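Local coordinates for protein L-Ala-D/L-Glu epimerase, a muconate lactonizing enzyme (Klebsiella pneumoniae subsp. pneumoniae MGH 78578, PDB 3FCP) that belongs to the enolase superfamily, pairing an N-terminal capping domain with a C-terminal TIM-barrel-like domain that holds a magnesium ion, at residues A71-L76 with A105-I109; Y75-L80 with R94-I99; D336-S340 with E361-L367. One frame throughout, in Å; residues are numbered along the deposited sequence.

Interaction 1 of 3, residues A71-L76 with A105-I109; sequences AITHYL and AKSAI
In the helical part of the enolase-type N-terminal domain, segments 71-76 of helix 65-80 and 105-109 of helix 103-121 cross nearly at a right angle, and Ala71, Ile72 and Leu76 of the first gather round Ala105 of the second. The short axes pass 10.5 Å apart at -85°. The contact is wholly apolar and buried. The methyl of Ala105 is the hub: Ala71 CB lies 3.8 Å from Ala105 CB, and Leu76 CD1 comes to 3.7 Å from the same carbon. Ile72 adds the flank of its longer branch, CG1 sitting 4.0 Å from Ala105 CB. That branch lies beside the backbone N (chi1 -66°) and runs on extended, which carries CD1 to the methyl of Ala108, while its CG2 branch faces Ile109 CD1. Ile72 also touches Ile10 of strand 7-17 and Val36 of strand 33-42, and Ala108 and Ile109 touch Val38, so the helix pair rests on the three-stranded sheet. Helix 65-80 has a wider pi-type turn here: Ala71 O accepts from both Tyr75 N and Leu76 N. Lys106 directs its ammonium group away to Ile99 O, Gly101 O and Asn96 OD1. Leu76 and Ile109 lie antiparallel alongside each other, with Leu76 CD1 3.9 Å from Ile109 CG1.

Interaction 2 of 3, residues Y75-L80 with R94-I99; sequences YLTPLL and RMNGAI
A mixed helix-helix contact, apolar at its centre and hydrogen-bonded at its outer end, joins the C-terminal turns of helix 65-80 to those of helix 88-98 in the N-terminal domain, where Leu79 lies along Arg94. The short axes cross at 127°. Arg94 is extended from CG to NE and runs beside Leu79 while pointing the other way, its guanidinium carrying Leu79 CD2 over one face. Arg94 NE donates to Leu79 O at 2.8 Å, a nearly straight bond (167°) with the acceptor almost in the guanidinium plane; NH2 adds a weak bond to the same oxygen. Water 1 lies at the guanidinium edge, accepting from Arg94 NH2 and donating to Pro78 O, so the group is tied to two successive carbonyls near the helix end. Further in, the Met95 chain turns at chi3 (70°) and brings CE to 3.6 Å from Leu76 CD2. Leu80 CD2 packs 3.9 Å from Met95 CG, the two side chains crossing at about a right angle. Ile99, just past the helix, places CD1 3.8 Å from Tyr75 CB, while the Tyr75 hydroxyl reaches Glu66 of the second subunit. Leu80 and Met95 also touch Ile109 of helix 103-121, and Leu80 reaches Ile10, so this corner packs on a third helix and on edge strand 7-17 of the three-stranded sheet.

Interaction 3 of 3, residues D336-S340 with E361-L367; sequences DDIVS and ELDEDKL
Ile338 and Leu362 cross obliquely, CD1 to CD1 at 3.7 Å, beside a single beta bridge that pairs Val339 with Leu362 in the enolase C-terminal domain-like region. Asp363 N donates to Ile338 O (2.8 Å, 172°), and Ser340 N to Glu361 O at 2.9 Å. Ile338 has CG1 between its backbone N and carbonyl carbon (chi1 45°), which turns CG2 toward the start of helix 364-370, 3.7 Å from Leu367 CA. Val15 and Ile37, from strands 7-17 and 33-42, also pack on Ile338, bringing the N-terminal sheet against this joint. Asp363 is the N-cap of helix 364-370: its OD1 accepts from Lys366 N, which comes from above the carboxylate plane, and its OD2 makes a salt bridge to Lys366 NZ. The Lys366 chain crosses Asp336 at about a right angle, bringing CE up against the two carboxylate oxygens, 3.0 Å from Asp336 OD2, while Lys366 CD sits 3.0 Å from Asp337 O, a buried carbonyl oxygen with no polar partner in the model. Asp336 OD1 bonds to Tyr370 OH; Lys366 NZ stays 4.3 Å from Asp336 OD2, beyond salt-bridge range. At the outer end, water 2 accepts from Glu361 N at 2.7 Å and also hydrogen-bonds with Ser340 OG.

Overall arrangement
Interactions 1 and 2 form one helical cluster, their centres 8 Å apart. Both start from helix 65-80, sharing Tyr75 and Leu76, and they use the consecutive helices 88-98 and 103-121, so three helices of the N-terminal domain meet there. Ile109 CG2 of interaction 1 packs on Leu80 CD1 of interaction 2, and both contacts reach the second subunit. Interaction 3 comes later in the chain, in the C-terminal domain-like region, with its centre about 21 Å from that of interaction 1 and about 27 Å from that of interaction 2. Strands 7-17 and 33-42 connect them: interactions 1 and 3 both pack on this sheet, which thereby links the helical cluster to the chain's C-terminal end.

Interaction 1 of 3, residues A71-L76 with A105-I109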
# COMPACT_ATOMS: atom_id res chain seq x y z
N ALA A 71 -1.67 -40.23 16.17
CA ALA A 71 -1.45 -39.05 17.02
C ALA A 71 -2.07 -39.26 18.40
O ALA A 71 -1.47 -38.94 19.42
CB ALA A 71 -2.03 -37.81 16.36
N ILE A 72 -3.28 -39.81 18.42
CA ILE A 72 -3.98 -40.05 19.68
C ILE A 72 -3.28 -41.11 20.53
O ILE A 72 -3.02 -40.89 21.71
CB ILE A 72 -5.43 -40.49 19.41
CG1 ILE A 72 -6.21 -39.33 18.79
CG2 ILE A 72 -6.09 -40.97 20.71
CD1 ILE A 72 -7.57 -39.69 18.26
N THR A 73 -2.97 -42.25 19.93
CA THR A 73 -2.32 -43.35 20.64
C THR A 73 -0.90 -43.06 21.13
O THR A 73 -0.62 -43.20 22.32
CB THR A 73 -2.25 -44.62 19.75
OG1 THR A 73 -3.57 -45.02 19.37
CG2 THR A 73 -1.57 -45.77 20.51
N HIS A 74 -0.02 -42.65 20.23
CA HIS A 74 1.37 -42.41 20.57
C HIS A 74 1.76 -41.09 21.22
O HIS A 74 2.77 -41.04 21.92
CB HIS A 74 2.26 -42.59 19.34
CG HIS A 74 2.26 -43.98 18.80
ND1 HIS A 74 1.24 -44.48 18.02
CD2 HIS A 74 3.15 -44.99 18.95
CE1 HIS A 74 1.50 -45.74 17.70
NE2 HIS A 74 2.65 -46.07 18.25
N TYR A 75 0.98 -40.04 21.00
CA TYR A 75 1.34 -38.73 21.55
C TYR A 75 0.36 -38.10 22.52
O TYR A 75 0.74 -37.75 23.64
CB TYR A 75 1.64 -37.78 20.38
CG TYR A 75 2.83 -38.24 19.56
CD1 TYR A 75 4.13 -38.03 20.01
CD2 TYR A 75 2.65 -38.97 18.38
CE1 TYR A 75 5.23 -38.53 19.31
CE2 TYR A 75 3.74 -39.48 17.67
CZ TYR A 75 5.03 -39.26 18.15
OH TYR A 75 6.11 -39.78 17.47
N LEU A 76 -0.89 -37.93 22.11
CA LEU A 76 -1.87 -37.31 22.98
C LEU A 76 -2.17 -38.12 24.25
O LEU A 76 -2.32 -37.55 25.33
CB LEU A 76 -3.16 -37.03 22.21
CG LEU A 76 -3.03 -35.85 21.24
CD1 LEU A 76 -4.16 -35.88 20.20
CD2 LEU A 76 -3.04 -34.55 22.03
N ALA A 105 -6.99 -34.77 15.37
CA ALA A 105 -6.80 -35.57 16.57
C ALA A 105 -7.16 -34.73 17.81
O ALA A 105 -7.84 -35.21 18.71
CB ALA A 105 -5.35 -36.04 16.66
N LYS A 106 -6.69 -33.49 17.85
CA LYS A 106 -6.98 -32.61 18.98
C LYS A 106 -8.48 -32.37 19.12
O LYS A 106 -9.01 -32.30 20.23
CB LYS A 106 -6.26 -31.27 18.81
CG LYS A 106 -4.75 -31.37 18.94
CD LYS A 106 -4.06 -30.05 18.58
CE LYS A 106 -2.55 -30.15 18.76
NZ LYS A 106 -1.84 -28.94 18.23
N SER A 107 -9.18 -32.25 17.99
CA SER A 107 -10.62 -32.01 18.03
C SER A 107 -11.38 -33.18 18.67
O SER A 107 -12.34 -32.96 19.41
CB SER A 107 -11.15 -31.77 16.62
OG SER A 107 -12.56 -31.73 16.62
N ALA A 108 -10.96 -34.40 18.38
CA ALA A 108 -11.62 -35.58 18.96
C ALA A 108 -11.43 -35.56 20.48
O ALA A 108 -12.36 -35.82 21.23
CB ALA A 108 -11.03 -36.87 18.37
N ILE A 109 -10.21 -35.24 20.91
CA ILE A 109 -9.90 -35.18 22.34
C ILE A 109 -10.64 -34.04 23.05
O ILE A 109 -11.18 -34.22 24.14
CB ILE A 109 -8.38 -34.99 22.57
CG1 ILE A 109 -7.61 -36.22 22.05
CG2 ILE A 109 -8.10 -34.76 24.06
CD1 ILE A 109 -7.99 -37.53 22.73

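Interaction 2 of 3, residues Y75-L80 with R94-I99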
# COMPACT_ATOMS: atom_id res chain seq x y z
N TYR A 75 0.98 -40.04 21.00
CA TYR A 75 1.34 -38.73 21.55
C TYR A 75 0.36 -38.10 22.52
O TYR A 75 0.74 -37.75 23.64
CB TYR A 75 1.64 -37.78 20.38
CG TYR A 75 2.83 -38.24 19.56
CD1 TYR A 75 4.13 -38.03 20.01
CD2 TYR A 75 2.65 -38.97 18.38
CE1 TYR A 75 5.23 -38.53 19.31
CE2 TYR A 75 3.74 -39.48 17.67
CZ TYR A 75 5.03 -39.26 18.15
OH TYR A 75 6.11 -39.78 17.47
N LEU A 76 -0.89 -37.93 22.11
CA LEU A 76 -1.87 -37.31 22.98
C LEU A 76 -2.17 -38.12 24.25
O LEU A 76 -2.32 -37.55 25.33
CB LEU A 76 -3.16 -37.03 22.21
CG LEU A 76 -3.03 -35.85 21.24
CD1 LEU A 76 -4.16 -35.88 20.20
CD2 LEU A 76 -3.04 -34.55 22.03
N THR A 77 -2.24 -39.45 24.12
CA THR A 77 -2.55 -40.28 25.28
C THR A 77 -1.52 -40.18 26.40
O THR A 77 -1.87 -39.88 27.54
CB THR A 77 -2.76 -41.74 24.85
OG1 THR A 77 -3.90 -41.83 23.99
CG2 THR A 77 -2.98 -42.64 26.07
N PRO A 78 -0.24 -40.41 26.10
CA PRO A 78 0.73 -40.30 27.20
C PRO A 78 0.91 -38.87 27.70
O PRO A 78 1.32 -38.65 28.84
CB PRO A 78 2.01 -40.90 26.60
CG PRO A 78 1.86 -40.64 25.12
CD PRO A 78 0.40 -40.97 24.89
N LEU A 79 0.57 -37.89 26.87
CA LEU A 79 0.71 -36.50 27.26
C LEU A 79 -0.39 -36.06 28.23
O LEU A 79 -0.14 -35.28 29.16
CB LEU A 79 0.69 -35.61 26.00
CG LEU A 79 0.81 -34.08 26.06
CD1 LEU A 79 -0.46 -33.50 26.61
CD2 LEU A 79 2.02 -33.67 26.91
N LEU A 80 -1.60 -36.58 28.03
CA LEU A 80 -2.74 -36.20 28.85
C LEU A 80 -3.08 -37.07 30.06
O LEU A 80 -3.72 -36.60 31.00
CB LEU A 80 -3.98 -36.07 27.96
CG LEU A 80 -3.85 -35.01 26.85
CD1 LEU A 80 -5.08 -35.05 25.94
CD2 LEU A 80 -3.68 -33.63 27.48
N ARG A 94 -1.23 -27.36 27.00
CA ARG A 94 -0.31 -28.49 27.07
C ARG A 94 -0.27 -29.21 25.72
O ARG A 94 0.80 -29.55 25.22
CB ARG A 94 -0.76 -29.46 28.16
CG ARG A 94 0.17 -30.67 28.37
CD ARG A 94 -0.31 -31.51 29.55
NE ARG A 94 0.54 -32.68 29.79
CZ ARG A 94 1.71 -32.64 30.44
NH1 ARG A 94 2.17 -31.50 30.91
NH2 ARG A 94 2.41 -33.76 30.60
N MET A 95 -1.45 -29.41 25.14
CA MET A 95 -1.58 -30.08 23.85
C MET A 95 -0.89 -29.30 22.73
O MET A 95 -0.14 -29.86 21.93
CB MET A 95 -3.07 -30.27 23.52
CG MET A 95 -3.85 -31.15 24.51
SD MET A 95 -5.65 -31.17 24.18
CE MET A 95 -5.60 -32.08 22.76
N ASN A 96 -1.15 -28.00 22.66
CA ASN A 96 -0.56 -27.19 21.60
C ASN A 96 0.92 -26.97 21.81
O ASN A 96 1.68 -26.85 20.85
CB ASN A 96 -1.30 -25.86 21.47
CG ASN A 96 -2.72 -26.05 20.96
OD1 ASN A 96 -2.99 -26.97 20.20
ND2 ASN A 96 -3.63 -25.17 21.37
N GLY A 97 1.34 -26.93 23.07
CA GLY A 97 2.74 -26.73 23.36
C GLY A 97 3.59 -27.93 22.97
O GLY A 97 4.75 -27.78 22.59
N ALA A 98 3.00 -29.13 23.05
CA ALA A 98 3.73 -30.35 22.73
C ALA A 98 3.41 -30.98 21.37
O ALA A 98 4.17 -31.81 20.87
CB ALA A 98 3.49 -31.38 23.82
N ILE A 99 2.30 -30.57 20.77
CA ILE A 99 1.88 -31.14 19.50
C ILE A 99 1.58 -30.07 18.45
O ILE A 99 0.67 -29.27 18.63
CB ILE A 99 0.59 -31.99 19.67
CG1 ILE A 99 0.75 -32.99 20.81
CG2 ILE A 99 0.26 -32.69 18.36
CD1 ILE A 99 1.83 -34.00 20.59
O HOH W 1 2.38 -36.76 30.61

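Interaction 3 of 3, residues D336-S340 with E361-L367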
# COMPACT_ATOMS: atom_id res chain seq x y z
N ASP A 336 -25.61 -46.69 8.99
CA ASP A 336 -25.52 -47.02 10.41
C ASP A 336 -24.43 -46.16 11.06
O ASP A 336 -23.56 -45.64 10.37
CB ASP A 336 -25.18 -48.51 10.59
CG ASP A 336 -25.74 -49.09 11.89
OD1 ASP A 336 -25.48 -50.28 12.18
OD2 ASP A 336 -26.45 -48.36 12.62
N ASP A 337 -24.49 -46.01 12.37
CA ASP A 337 -23.51 -45.21 13.11
C ASP A 337 -23.14 -45.98 14.37
O ASP A 337 -23.64 -47.08 14.61
CB ASP A 337 -24.13 -43.86 13.49
CG ASP A 337 -23.08 -42.75 13.65
OD1 ASP A 337 -21.94 -43.04 14.09
OD2 ASP A 337 -23.41 -41.59 13.35
N ILE A 338 -22.26 -45.41 15.20
CA ILE A 338 -21.85 -46.08 16.42
C ILE A 338 -22.50 -45.51 17.69
O ILE A 338 -22.02 -45.76 18.80
CB ILE A 338 -20.30 -46.09 16.58
CG1 ILE A 338 -19.71 -44.72 16.24
CG2 ILE A 338 -19.70 -47.16 15.67
CD1 ILE A 338 -19.99 -43.65 17.27
N VAL A 339 -23.58 -44.75 17.53
CA VAL A 339 -24.29 -44.18 18.69
C VAL A 339 -25.56 -44.99 18.95
O VAL A 339 -26.09 -45.65 18.05
CB VAL A 339 -24.68 -42.68 18.48
CG1 VAL A 339 -23.43 -41.83 18.36
CG2 VAL A 339 -25.57 -42.52 17.24
N SER A 340 -26.06 -44.93 20.17
CA SER A 340 -27.27 -45.66 20.52
C SER A 340 -28.50 -44.98 19.91
O SER A 340 -29.40 -45.65 19.41
CB SER A 340 -27.42 -45.75 22.04
OG SER A 340 -27.51 -44.47 22.62
N GLU A 361 -24.82 -41.17 23.13
CA GLU A 361 -24.13 -42.24 23.84
C GLU A 361 -23.56 -43.27 22.87
O GLU A 361 -24.15 -43.54 21.82
CB GLU A 361 -25.11 -42.93 24.79
CG GLU A 361 -24.50 -43.47 26.07
CD GLU A 361 -24.10 -42.37 27.04
OE1 GLU A 361 -23.15 -41.62 26.74
OE2 GLU A 361 -24.74 -42.26 28.11
N LEU A 362 -22.43 -43.85 23.23
CA LEU A 362 -21.78 -44.86 22.41
C LEU A 362 -22.50 -46.21 22.49
O LEU A 362 -22.88 -46.66 23.57
CB LEU A 362 -20.34 -45.03 22.88
CG LEU A 362 -19.29 -45.54 21.89
CD1 LEU A 362 -19.20 -44.59 20.71
CD2 LEU A 362 -17.94 -45.65 22.60
N ASP A 363 -22.71 -46.84 21.33
CA ASP A 363 -23.36 -48.15 21.27
C ASP A 363 -22.19 -49.12 21.12
O ASP A 363 -21.71 -49.36 20.01
CB ASP A 363 -24.27 -48.24 20.04
CG ASP A 363 -25.00 -49.57 19.95
OD1 ASP A 363 -24.42 -50.62 20.32
OD2 ASP A 363 -26.16 -49.58 19.48
N GLU A 364 -21.73 -49.68 22.24
CA GLU A 364 -20.59 -50.59 22.22
C GLU A 364 -20.71 -51.75 21.25
O GLU A 364 -19.72 -52.12 20.60
CB GLU A 364 -20.30 -51.11 23.63
CG GLU A 364 -19.52 -50.12 24.48
CD GLU A 364 -18.93 -50.77 25.72
OE1 GLU A 364 -19.70 -51.15 26.62
OE2 GLU A 364 -17.68 -50.90 25.78
N ASP A 365 -21.89 -52.34 21.13
CA ASP A 365 -22.06 -53.45 20.21
C ASP A 365 -21.73 -53.01 18.79
O ASP A 365 -21.03 -53.71 18.07
CB ASP A 365 -23.49 -54.00 20.29
CG ASP A 365 -23.76 -54.73 21.60
OD1 ASP A 365 -22.84 -55.42 22.08
OD2 ASP A 365 -24.89 -54.61 22.13
N LYS A 366 -22.24 -51.85 18.39
CA LYS A 366 -21.96 -51.34 17.06
C LYS A 366 -20.49 -50.91 16.94
O LYS A 366 -19.84 -51.17 15.94
CB LYS A 366 -22.87 -50.15 16.74
CG LYS A 366 -24.29 -50.55 16.35
CD LYS A 366 -25.08 -49.34 15.88
CE LYS A 366 -26.41 -49.74 15.27
NZ LYS A 366 -27.23 -50.51 16.23
N LEU A 367 -19.98 -50.27 17.99
CA LEU A 367 -18.59 -49.82 17.98
C LEU A 367 -17.68 -50.98 17.62
O LEU A 367 -16.87 -50.88 16.70
CB LEU A 367 -18.19 -49.28 19.34
CG LEU A 367 -16.71 -48.86 19.46
CD1 LEU A 367 -16.41 -47.73 18.47
CD2 LEU A 367 -16.42 -48.41 20.88
O HOH W 2 -26.87 -41.61 21.36